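Local coordinates for Lmo1340 protein (Listeria monocytogenes, PDB 4NLM) that is of unknown function but is probably a surface lipoprotein, built around a YqgU-like six-bladed beta-propeller domain, at residues L61-K64 against T69-E72; L74-E79 against Y353-T358; D247-T250 against Q254-F257. All blocks are in the same frame, centred on the assembly; numbering follows the deposited sequence.

Contact 1: L61-K64 against T69-E72; sequences LQTK and TYFE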
ATOM      1  N   LEU A  61       4.767   1.231  14.922  1.00  8.83           N
ATOM      2  CA  LEU A  61       4.356   0.024  15.652  1.00  9.61           C
ATOM      3  C   LEU A  61       3.006   0.216  16.291  1.00  9.88           C
ATOM      4  O   LEU A  61       2.781   1.171  17.012  1.00 10.79           O
ATOM      5  CB  LEU A  61       5.400  -0.251  16.735  1.00 10.63           C
ATOM      6  CG  LEU A  61       5.111  -1.395  17.671  1.00 10.91           C
ATOM      7  CD1 LEU A  61       4.996  -2.749  16.970  1.00 12.76           C
ATOM      8  CD2 LEU A  61       6.133  -1.467  18.799  1.00 13.93           C
ATOM      9  N   GLN A  62       2.120  -0.747  16.052  1.00  9.71           N
ATOM     10  CA  GLN A  62       0.764  -0.774  16.619  1.00  9.55           C
ATOM     11  C   GLN A  62       0.615  -1.989  17.532  1.00 10.78           C
ATOM     12  O   GLN A  62       0.825  -3.128  17.120  1.00 11.08           O
ATOM     13  CB  GLN A  62      -0.247  -0.835  15.493  1.00 10.12           C
ATOM     14  CG  GLN A  62      -1.704  -0.767  15.964  1.00  9.97           C
ATOM     15  CD  GLN A  62      -2.664  -0.965  14.833  1.00 10.53           C
ATOM     16  OE1 GLN A  62      -2.358  -0.635  13.686  1.00 12.55           O
ATOM     17  NE2 GLN A  62      -3.860  -1.445  15.149  1.00 12.83           N
ATOM     18  N   THR A  63       0.258  -1.700  18.778  1.00 11.31           N
ATOM     19  CA  THR A  63       0.019  -2.736  19.792  1.00 11.83           C
ATOM     20  C   THR A  63      -1.292  -2.379  20.496  1.00 11.52           C
ATOM     21  O   THR A  63      -1.822  -1.272  20.345  1.00 12.24           O
ATOM     22  CB  THR A  63       1.142  -2.776  20.825  1.00 13.92           C
ATOM     23  OG1 THR A  63       1.285  -1.512  21.481  1.00 16.40           O
ATOM     24  CG2 THR A  63       2.478  -3.183  20.209  1.00 13.40           C
ATOM     25  N   LYS A  64      -1.820  -3.331  21.260  1.00 13.19           N
ATOM     26  CA  LYS A  64      -3.081  -3.115  21.978  1.00 13.33           C
ATOM     27  C   LYS A  64      -3.073  -3.863  23.290  1.00 14.87           C
ATOM     28  O   LYS A  64      -2.706  -5.053  23.356  1.00 18.11           O
ATOM     29  CB  LYS A  64      -4.285  -3.585  21.143  1.00 15.04           C
ATOM     30  CG  LYS A  64      -5.631  -3.285  21.793  1.00 15.46           C
ATOM     31  CD  LYS A  64      -6.798  -3.679  20.915  1.00 22.10           C
ATOM     32  CE  LYS A  64      -8.116  -3.445  21.635  1.00 31.12           C
ATOM     33  NZ  LYS A  64      -9.269  -3.990  20.866  1.00 45.68           N
ATOM     34  N   THR A  69      -5.327   0.949  22.005  1.00 12.04           N
ATOM     35  CA  THR A  69      -4.376   0.756  20.926  1.00 12.56           C
ATOM     36  C   THR A  69      -3.338   1.843  21.052  1.00 12.00           C
ATOM     37  O   THR A  69      -3.671   3.038  21.155  1.00 12.68           O
ATOM     38  CB  THR A  69      -5.054   0.805  19.556  1.00 12.22           C
ATOM     39  OG1 THR A  69      -5.965  -0.282  19.413  1.00 13.50           O
ATOM     40  CG2 THR A  69      -4.037   0.714  18.449  1.00 12.64           C
ATOM     41  N   TYR A  70      -2.082   1.418  20.997  1.00 10.96           N
ATOM     42  CA  TYR A  70      -0.943   2.301  21.064  1.00 12.66           C
ATOM     43  C   TYR A  70      -0.185   2.350  19.748  1.00 11.26           C
ATOM     44  O   TYR A  70       0.078   1.325  19.134  1.00 12.11           O
ATOM     45  CB  TYR A  70       0.034   1.869  22.170  1.00 13.71           C
ATOM     46  CG  TYR A  70      -0.571   1.904  23.548  1.00 12.41           C
ATOM     47  CD1 TYR A  70      -1.218   0.799  24.074  1.00 14.39           C
ATOM     48  CD2 TYR A  70      -0.496   3.036  24.328  1.00 15.36           C
ATOM     49  CE1 TYR A  70      -1.778   0.822  25.333  1.00 17.43           C
ATOM     50  CE2 TYR A  70      -1.078   3.072  25.593  1.00 16.85           C
ATOM     51  CZ  TYR A  70      -1.703   1.957  26.089  1.00 17.58           C
ATOM     52  OH  TYR A  70      -2.284   1.999  27.343  1.00 20.64           O
ATOM     53  N   PHE A  71       0.181   3.562  19.335  1.00 11.39           N
ATOM     54  CA  PHE A  71       1.032   3.795  18.168  1.00 11.31           C
ATOM     55  C   PHE A  71       2.339   4.381  18.660  1.00 11.21           C
ATOM     56  O   PHE A  71       2.351   5.362  19.395  1.00 12.35           O
ATOM     57  CB  PHE A  71       0.344   4.721  17.153  1.00 11.28           C
ATOM     58  CG  PHE A  71      -0.855   4.093  16.541  1.00 12.03           C
ATOM     59  CD1 PHE A  71      -0.715   3.223  15.493  1.00 11.61           C
ATOM     60  CD2 PHE A  71      -2.120   4.351  17.020  1.00 12.45           C
ATOM     61  CE1 PHE A  71      -1.791   2.618  14.923  1.00 12.30           C
ATOM     62  CE2 PHE A  71      -3.221   3.732  16.458  1.00 13.13           C
ATOM     63  CZ  PHE A  71      -3.060   2.861  15.414  1.00 12.43           C
ATOM     64  N   GLU A  72       3.431   3.740  18.256  1.00 11.64           N
ATOM     65  CA  GLU A  72       4.768   4.146  18.647  1.00 11.83           C
ATOM     66  C   GLU A  72       5.713   4.174  17.450  1.00 11.16           C
ATOM     67  O   GLU A  72       5.534   3.416  16.491  1.00 11.13           O
ATOM     68  CB  GLU A  72       5.345   3.138  19.671  1.00 13.57           C
ATOM     69  CG  GLU A  72       4.625   3.079  21.009  1.00 15.75           C
ATOM     70  CD  GLU A  72       5.070   1.911  21.862  1.00 15.89           C
ATOM     71  OE1 GLU A  72       4.966   0.785  21.373  1.00 20.45           O
ATOM     72  OE2 GLU A  72       5.492   2.135  23.011  1.00 20.98           O
TER
HETATM   73  O   HOH W   1      -5.191  -2.256  17.599  1.00 16.27           O
HETATM   74  O   HOH W   2       2.753   0.201  19.994  1.00 16.78           O

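Contact 2: L74-E79 against Y353-T358; sequences LNIYNE and YNLINT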
ATOM      1  N   LEU A  74       9.296   2.980  16.511  1.00 11.13           N
ATOM      2  CA  LEU A  74      10.244   1.968  16.971  1.00 11.30           C
ATOM      3  C   LEU A  74      11.503   2.045  16.129  1.00 11.34           C
ATOM      4  O   LEU A  74      11.431   1.921  14.924  1.00 11.80           O
ATOM      5  CB  LEU A  74       9.634   0.584  16.831  1.00 11.87           C
ATOM      6  CG  LEU A  74      10.618  -0.578  17.060  1.00 12.27           C
ATOM      7  CD1 LEU A  74      11.110  -0.636  18.495  1.00 13.73           C
ATOM      8  CD2 LEU A  74       9.977  -1.884  16.660  1.00 12.61           C
ATOM      9  N   ASN A  75      12.640   2.267  16.782  1.00 11.84           N
ATOM     10  CA  ASN A  75      13.917   2.298  16.067  1.00 12.82           C
ATOM     11  C   ASN A  75      14.340   0.854  15.779  1.00 13.94           C
ATOM     12  O   ASN A  75      14.303   0.027  16.679  1.00 15.10           O
ATOM     13  CB  ASN A  75      14.968   3.012  16.926  1.00 14.81           C
ATOM     14  CG  ASN A  75      16.287   3.185  16.218  1.00 15.76           C
ATOM     15  OD1 ASN A  75      17.034   2.229  15.997  1.00 16.28           O
ATOM     16  ND2 ASN A  75      16.580   4.407  15.837  1.00 17.45           N
ATOM     17  N   ILE A  76      14.722   0.569  14.539  1.00 12.34           N
ATOM     18  CA  ILE A  76      15.028  -0.802  14.121  1.00 13.84           C
ATOM     19  C   ILE A  76      16.389  -1.315  14.551  1.00 12.74           C
ATOM     20  O   ILE A  76      16.643  -2.517  14.434  1.00 15.32           O
ATOM     21  CB  ILE A  76      14.890  -0.973  12.600  1.00 13.45           C
ATOM     22  CG1 ILE A  76      16.044  -0.280  11.857  1.00 13.07           C
ATOM     23  CG2 ILE A  76      13.540  -0.478  12.093  1.00 12.91           C
ATOM     24  CD1 ILE A  76      15.962  -0.388  10.344  1.00 14.59           C
ATOM     25  N   TYR A  77      17.237  -0.414  15.040  1.00 14.65           N
ATOM     26  CA  TYR A  77      18.593  -0.783  15.447  1.00 16.21           C
ATOM     27  C   TYR A  77      18.822  -0.805  16.949  1.00 17.37           C
ATOM     28  O   TYR A  77      19.599  -1.623  17.434  1.00 20.85           O
ATOM     29  CB  TYR A  77      19.632   0.169  14.823  1.00 17.28           C
ATOM     30  CG  TYR A  77      19.661   0.157  13.315  1.00 15.97           C
ATOM     31  CD1 TYR A  77      19.946  -1.016  12.622  1.00 16.00           C
ATOM     32  CD2 TYR A  77      19.410   1.304  12.575  1.00 17.99           C
ATOM     33  CE1 TYR A  77      19.977  -1.043  11.242  1.00 16.84           C
ATOM     34  CE2 TYR A  77      19.449   1.286  11.190  1.00 17.03           C
ATOM     35  CZ  TYR A  77      19.724   0.110  10.534  1.00 15.32           C
ATOM     36  OH  TYR A  77      19.759   0.082   9.157  1.00 17.10           O
ATOM     37  N   ASN A  78      18.148   0.060  17.690  1.00 16.62           N
ATOM     38  CA  ASN A  78      18.422   0.156  19.114  1.00 17.78           C
ATOM     39  C   ASN A  78      17.224  -0.074  20.038  1.00 17.75           C
ATOM     40  O   ASN A  78      17.333   0.117  21.248  1.00 18.16           O
ATOM     41  CB  ASN A  78      19.138   1.486  19.388  1.00 20.57           C
ATOM     42  CG  ASN A  78      18.256   2.684  19.101  1.00 22.01           C
ATOM     43  OD1 ASN A  78      17.049   2.603  19.242  1.00 19.31           O
ATOM     44  ND2 ASN A  78      18.862   3.800  18.689  1.00 25.02           N
ATOM     45  N   GLU A  79      16.078  -0.425  19.450  1.00 16.57           N
ATOM     46  CA  GLU A  79      14.862  -0.804  20.191  1.00 16.30           C
ATOM     47  C   GLU A  79      14.190   0.336  20.918  1.00 16.16           C
ATOM     48  O   GLU A  79      13.255   0.102  21.664  1.00 18.28           O
ATOM     49  CB  GLU A  79      15.153  -1.946  21.177  1.00 19.42           C
ATOM     50  CG  GLU A  79      15.851  -3.152  20.557  1.00 22.88           C
ATOM     51  CD  GLU A  79      16.266  -4.178  21.601  1.00 29.79           C
ATOM     52  OE1 GLU A  79      15.677  -4.217  22.700  1.00 36.71           O
ATOM     53  OE2 GLU A  79      17.204  -4.949  21.332  1.00 36.17           O
ATOM     54  N   TYR A 353      15.912 -10.308   8.840  1.00 12.39           N
ATOM     55  CA  TYR A 353      15.955 -10.018  10.262  1.00 13.88           C
ATOM     56  C   TYR A 353      14.571 -10.011  10.851  1.00 14.89           C
ATOM     57  O   TYR A 353      13.631  -9.547  10.234  1.00 15.41           O
ATOM     58  CB  TYR A 353      16.547  -8.645  10.491  1.00 15.45           C
ATOM     59  CG  TYR A 353      17.910  -8.486   9.894  1.00 16.17           C
ATOM     60  CD1 TYR A 353      18.069  -8.058   8.581  1.00 17.57           C
ATOM     61  CD2 TYR A 353      19.035  -8.750  10.645  1.00 18.02           C
ATOM     62  CE1 TYR A 353      19.332  -7.921   8.028  1.00 18.58           C
ATOM     63  CE2 TYR A 353      20.296  -8.639  10.102  1.00 17.62           C
ATOM     64  CZ  TYR A 353      20.446  -8.208   8.801  1.00 20.47           C
ATOM     65  OH  TYR A 353      21.719  -8.097   8.286  1.00 23.74           O
ATOM     66  N   ASN A 354      14.452 -10.501  12.067  1.00 14.55           N
ATOM     67  CA  ASN A 354      13.200 -10.424  12.789  1.00 15.15           C
ATOM     68  C   ASN A 354      13.186  -9.085  13.503  1.00 17.58           C
ATOM     69  O   ASN A 354      14.052  -8.777  14.306  1.00 21.99           O
ATOM     70  CB  ASN A 354      13.127 -11.545  13.813  1.00 18.88           C
ATOM     71  CG  ASN A 354      13.018 -12.916  13.177  1.00 22.50           C
ATOM     72  OD1 ASN A 354      12.389 -13.088  12.144  1.00 26.16           O
ATOM     73  ND2 ASN A 354      13.617 -13.909  13.816  1.00 33.40           N
ATOM     74  N   LEU A 355      12.227  -8.249  13.150  1.00 13.58           N
ATOM     75  CA  LEU A 355      12.068  -6.941  13.785  1.00 14.84           C
ATOM     76  C   LEU A 355      11.190  -7.072  15.047  1.00 13.40           C
ATOM     77  O   LEU A 355      11.484  -6.473  16.077  1.00 15.23           O
ATOM     78  CB  LEU A 355      11.483  -5.954  12.785  1.00 13.56           C
ATOM     79  CG  LEU A 355      11.163  -4.576  13.323  1.00 15.19           C
ATOM     80  CD1 LEU A 355      12.410  -3.905  13.882  1.00 15.77           C
ATOM     81  CD2 LEU A 355      10.567  -3.757  12.196  1.00 15.93           C
ATOM     82  N   ILE A 356      10.097  -7.818  14.919  1.00 14.18           N
ATOM     83  CA  ILE A 356       9.210  -8.092  16.040  1.00 13.52           C
ATOM     84  C   ILE A 356       9.238  -9.592  16.278  1.00 15.20           C
ATOM     85  O   ILE A 356       8.897 -10.371  15.385  1.00 17.78           O
ATOM     86  CB  ILE A 356       7.736  -7.663  15.786  1.00 13.66           C
ATOM     87  CG1 ILE A 356       7.646  -6.218  15.265  1.00 16.24           C
ATOM     88  CG2 ILE A 356       6.907  -7.870  17.051  1.00 16.40           C
ATOM     89  CD1 ILE A 356       8.155  -5.169  16.204  1.00 15.51           C
ATOM     90  N   ASN A 357       9.670  -9.987  17.470  1.00 18.06           N
ATOM     91  CA  ASN A 357       9.794 -11.389  17.829  1.00 20.64           C
ATOM     92  C   ASN A 357       8.629 -11.835  18.653  1.00 22.00           C
ATOM     93  O   ASN A 357       8.231 -11.159  19.597  1.00 25.85           O
ATOM     94  CB  ASN A 357      11.065 -11.603  18.653  1.00 20.92           C
ATOM     95  CG  ASN A 357      12.331 -11.472  17.819  1.00 25.82           C
ATOM     96  OD1 ASN A 357      12.443 -12.088  16.768  1.00 32.03           O
ATOM     97  ND2 ASN A 357      13.294 -10.705  18.303  1.00 29.33           N
ATOM     98  N   THR A 358       8.086 -12.989  18.296  1.00 28.08           N
ATOM     99  CA  THR A 358       7.028 -13.586  19.072  1.00 31.92           C
ATOM    100  C   THR A 358       7.747 -14.388  20.164  1.00 25.60           C
ATOM    101  O   THR A 358       8.739 -15.043  19.867  1.00 30.43           O
ATOM    102  CB  THR A 358       6.207 -14.584  18.232  1.00 38.12           C
ATOM    103  OG1 THR A 358       7.018 -15.721  17.910  1.00 56.37           O
ATOM    104  CG2 THR A 358       5.707 -13.954  16.949  1.00 31.18           C
TER

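Contact 3: D247-T250 against Q254-F257; sequences DFRT and QNFF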
ATOM      1  N   ASP A 247       4.239  -3.517 -17.299  1.00  9.98           N
ATOM      2  CA  ASP A 247       4.736  -2.402 -18.093  1.00 10.55           C
ATOM      3  C   ASP A 247       4.947  -1.176 -17.200  1.00 10.72           C
ATOM      4  O   ASP A 247       4.167  -0.919 -16.278  1.00 11.38           O
ATOM      5  CB  ASP A 247       3.785  -2.034 -19.230  1.00 14.63           C
ATOM      6  CG  ASP A 247       3.922  -2.912 -20.450  1.00 17.53           C
ATOM      7  OD1 ASP A 247       4.852  -3.714 -20.541  1.00 19.93           O
ATOM      8  OD2 ASP A 247       3.101  -2.743 -21.378  1.00 27.64           O
ATOM      9  N   PHE A 248       5.996  -0.437 -17.504  1.00 11.84           N
ATOM     10  CA  PHE A 248       6.378   0.763 -16.786  1.00 12.35           C
ATOM     11  C   PHE A 248       6.303   1.929 -17.751  1.00 12.62           C
ATOM     12  O   PHE A 248       6.925   1.908 -18.821  1.00 14.62           O
ATOM     13  CB  PHE A 248       7.791   0.588 -16.234  1.00 13.08           C
ATOM     14  CG  PHE A 248       7.902  -0.584 -15.274  1.00 13.32           C
ATOM     15  CD1 PHE A 248       8.055  -1.883 -15.733  1.00 13.43           C
ATOM     16  CD2 PHE A 248       7.823  -0.367 -13.904  1.00 14.35           C
ATOM     17  CE1 PHE A 248       8.106  -2.970 -14.845  1.00 14.54           C
ATOM     18  CE2 PHE A 248       7.901  -1.435 -13.022  1.00 14.48           C
ATOM     19  CZ  PHE A 248       8.039  -2.731 -13.491  1.00 14.37           C
ATOM     20  N   ARG A 249       5.532   2.936 -17.360  1.00 13.08           N
ATOM     21  CA  ARG A 249       5.327   4.114 -18.177  1.00 15.07           C
ATOM     22  C   ARG A 249       5.686   5.401 -17.454  1.00 16.41           C
ATOM     23  O   ARG A 249       5.441   5.516 -16.240  1.00 16.75           O
ATOM     24  CB  ARG A 249       3.849   4.195 -18.573  1.00 15.58           C
ATOM     25  CG  ARG A 249       3.424   3.262 -19.681  1.00 17.21           C
ATOM     26  CD  ARG A 249       1.954   3.418 -19.992  1.00 18.40           C
ATOM     27  NE  ARG A 249       1.513   2.634 -21.149  1.00 18.95           N
ATOM     28  CZ  ARG A 249       1.185   1.349 -21.104  1.00 18.17           C
ATOM     29  NH1 ARG A 249       1.268   0.684 -19.969  1.00 18.68           N
ATOM     30  NH2 ARG A 249       0.771   0.732 -22.202  1.00 22.70           N
ATOM     31  N   THR A 250       6.226   6.375 -18.199  1.00 17.42           N
ATOM     32  CA  THR A 250       6.520   7.686 -17.623  1.00 24.47           C
ATOM     33  C   THR A 250       5.217   8.456 -17.525  1.00 30.36           C
ATOM     34  O   THR A 250       4.228   8.063 -18.138  1.00 31.36           O
ATOM     35  CB  THR A 250       7.456   8.529 -18.494  1.00 37.86           C
ATOM     36  OG1 THR A 250       8.715   7.872 -18.627  1.00 38.68           O
ATOM     37  CG2 THR A 250       7.672   9.895 -17.858  1.00 43.51           C
ATOM     38  N   GLN A 254       4.851   7.328 -21.752  1.00 22.59           N
ATOM     39  CA  GLN A 254       5.814   6.625 -22.589  1.00 21.98           C
ATOM     40  C   GLN A 254       6.153   5.305 -21.915  1.00 21.87           C
ATOM     41  O   GLN A 254       6.604   5.292 -20.790  1.00 19.43           O
ATOM     42  CB  GLN A 254       7.110   7.402 -22.745  1.00 21.78           C
ATOM     43  CG  GLN A 254       6.901   8.777 -23.300  1.00 27.32           C
ATOM     44  CD  GLN A 254       8.197   9.487 -23.551  1.00 39.71           C
ATOM     45  OE1 GLN A 254       8.557  10.416 -22.827  1.00 52.23           O
ATOM     46  NE2 GLN A 254       8.930   9.039 -24.562  1.00 37.42           N
ATOM     47  N   ASN A 255       5.928   4.217 -22.628  1.00 22.11           N
ATOM     48  CA  ASN A 255       6.227   2.883 -22.132  1.00 25.11           C
ATOM     49  C   ASN A 255       7.730   2.640 -22.244  1.00 19.67           C
ATOM     50  O   ASN A 255       8.245   2.629 -23.354  1.00 25.16           O
ATOM     51  CB  ASN A 255       5.439   1.895 -22.972  1.00 30.70           C
ATOM     52  CG  ASN A 255       5.287   0.563 -22.304  1.00 24.53           C
ATOM     53  OD1 ASN A 255       6.140   0.148 -21.521  1.00 28.70           O
ATOM     54  ND2 ASN A 255       4.196  -0.129 -22.618  1.00 29.45           N
ATOM     55  N   PHE A 256       8.424   2.473 -21.116  1.00 16.67           N
ATOM     56  CA  PHE A 256       9.883   2.381 -21.122  1.00 17.19           C
ATOM     57  C   PHE A 256      10.483   1.045 -20.693  1.00 15.54           C
ATOM     58  O   PHE A 256      11.709   0.863 -20.813  1.00 18.05           O
ATOM     59  CB  PHE A 256      10.537   3.545 -20.365  1.00 17.29           C
ATOM     60  CG  PHE A 256      10.344   3.563 -18.878  1.00 16.05           C
ATOM     61  CD1 PHE A 256       9.214   4.115 -18.304  1.00 15.85           C
ATOM     62  CD2 PHE A 256      11.340   3.093 -18.044  1.00 16.66           C
ATOM     63  CE1 PHE A 256       9.079   4.187 -16.937  1.00 16.87           C
ATOM     64  CE2 PHE A 256      11.197   3.146 -16.670  1.00 17.45           C
ATOM     65  CZ  PHE A 256      10.071   3.692 -16.117  1.00 16.96           C
ATOM     66  N   PHE A 257       9.668   0.129 -20.163  1.00 14.69           N
ATOM     67  CA  PHE A 257      10.166  -1.204 -19.848  1.00 13.90           C
ATOM     68  C   PHE A 257       9.010  -2.164 -19.710  1.00 13.64           C
ATOM     69  O   PHE A 257       7.944  -1.771 -19.245  1.00 14.57           O
ATOM     70  CB  PHE A 257      10.990  -1.216 -18.558  1.00 15.66           C
ATOM     71  CG  PHE A 257      11.716  -2.505 -18.320  1.00 15.31           C
ATOM     72  CD1 PHE A 257      12.637  -2.960 -19.221  1.00 17.94           C
ATOM     73  CD2 PHE A 257      11.451  -3.292 -17.198  1.00 18.73           C
ATOM     74  CE1 PHE A 257      13.303  -4.157 -19.011  1.00 22.24           C
ATOM     75  CE2 PHE A 257      12.145  -4.460 -16.971  1.00 19.14           C
ATOM     76  CZ  PHE A 257      13.074  -4.896 -17.879  1.00 19.98           C
TER

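Contact 1: L61-K64 against T69-E72
Q62 lays its side chain beside the ring of F71, and the overlap falls on one corner of that ring: CG of Q62 is 3.5 Å from CE1 of F71. The chain gets there because CG stands opposite the backbone N (chi1 -176°) and runs on extended, keeping the aliphatic part and then the amide alongside the ring, the amide and ring planes 50° apart. The same CG touches CG2 of T69, 3.7 Å away, while Q62 NE2 gives a hydrogen bond to a water that in turn donates to T69 OG1. One glutamine thus spans F71 and T69 across the hairpin, apolar along the chain and polar at the end. I91 and V94 of strand 90-96 pack against this face.

The backbone evidence is that of a regular antiparallel beta hairpin, strands 58-65 and 68-75, the two central strands of a four-stranded propeller blade. L61 with E72 and T63 with Y70 are hydrogen-bonded pairs, and Q62 with F71 and K64 with T69 are non-hydrogen-bonded ones. L61 N reaches E72 O at 2.8 Å and 174°, almost straight; Y70 N reaches T63 O at 2.8 Å.

On the face of L61, T63, Y70 and E72, L61 and E72 run side by side, and the methyl CD2 of L61 lies 3.6 Å from E72 OE1. T63 turns its hydroxyl between the backbone N and the carbonyl carbon, which sets OG1 2.7 Å from a second water. That water is also within bonding distance of Y70 O and of E72 OE1 (2.7 Å); with more acceptors in reach than protons, it probably cannot serve them all at once. Water thus bridges side-chain polar atoms on both faces, Q62 to T69 and T63 to E72, which do not bond each other directly.

Contact 2: L74-E79 against Y353-T358
The seam between the first four-stranded blade and the sheet holding the C-terminal strand 352-357 is packed in part by four buried aliphatic side chains, L74 and I76 on one side and L355 and I356 on the other. CD2 of L74 meets CD1 of I356 at 3.8 Å, the two side chains crossing at a slant, and the same methyl lies 4.2 Å from CD1 of L355. CD1 of L355 is shared, since it also sits 4.0 Å from CG2 of I76. L355 carries this CD1 toward I76 and L74 with its CG swung to the far side from its own N (chi1 176°).

No hydrogen bond links the segments, and even the nearest alpha carbons, of I76 and L355, are 6.8 Å apart: this is packing between adjacent sheets of a beta propeller, with V59 of strand 58-65 touching L74, I76 and L355 and V40 of strand 40-41 touching L74 and I356.

Just past the strand end at N75, an Asx turn bends the chain. N75 OD1 accepts from Y77 N at 2.8 Å and from N78 N at 3.0 Å, the two donors approaching from opposite faces of the amide plane, so two bonds hold one side-chain oxygen. Within the turn the Y77 ring lies against I76, whose CG1 stands 3.7 Å above the ring plane, over its centre.

Contact 3: D247-T250 against Q254-F257
A classic beta bulge interrupts the hairpin of strands 243-249 and 255-266, with F256 and F257 both set opposite F248. F248 N donates to F257 O at 2.9 Å, and F248 O accepts from F256 N at 2.8 Å, so both backbone groups of the one residue are used on two successive partners. The next pair, R249 with N255, is out of step by one residue, which is the evidence for the extra residue at F256. T250 N then bonds to Q254 O at 2.8 Å.

Around the bulge the aromatic rings follow two courses. F257 and F248 run side by side, with CD1 of F248 near the edge of the F257 ring, 4.0 Å from its CD2. The F256 ring takes another course: its CG is tucked over its own main chain, flanked by N and C (chi1 69°), folding the ring back over the neighbouring strand. CB of F248 then sits over one face, 4.1 Å from the ring centroid and 22° off the normal, a CH-pi contact, while C of R249 meets the ring edge. Within the propeller, P309 touches both F256 and F257, and F284 packs edge-to-face with F248.

The face with R249 and N255 is polar. N255 ND2 donates to D247 OD2 at 3.1 Å and 163°; the acceptor lies in the amide plane, yet the donor comes from above the carboxylate, the two planes being steeply inclined. The other carboxylate oxygen, D247 OD1, is hydrogen-bonded to S258 OG, so each oxygen of the group has a partner. The same N255 ND2 stands over one face of the R249 guanidinium, off toward its rim, 3.6 Å from NH2.

Contacts 1 and 2 are neighbours, their centres 14 Å apart, and they touch where L61 CD1 meets I356 CD1 at 4.1 Å. Both use strand 68-75, which pairs within a blade in contact 1 and then meets the C-terminal strand 352-357 in contact 2. Contact 3 lies on the opposite side of the chain's centre from contact 1, their centres 39 Å apart; its centre is 37 Å from that of contact 2. Contact 1 comes first along the sequence, and contact 3 falls between the two segments of contact 2. Local hairpins thus build the blades, while contact 2 brings early and late parts of the chain together, consistent with closure of the propeller ring.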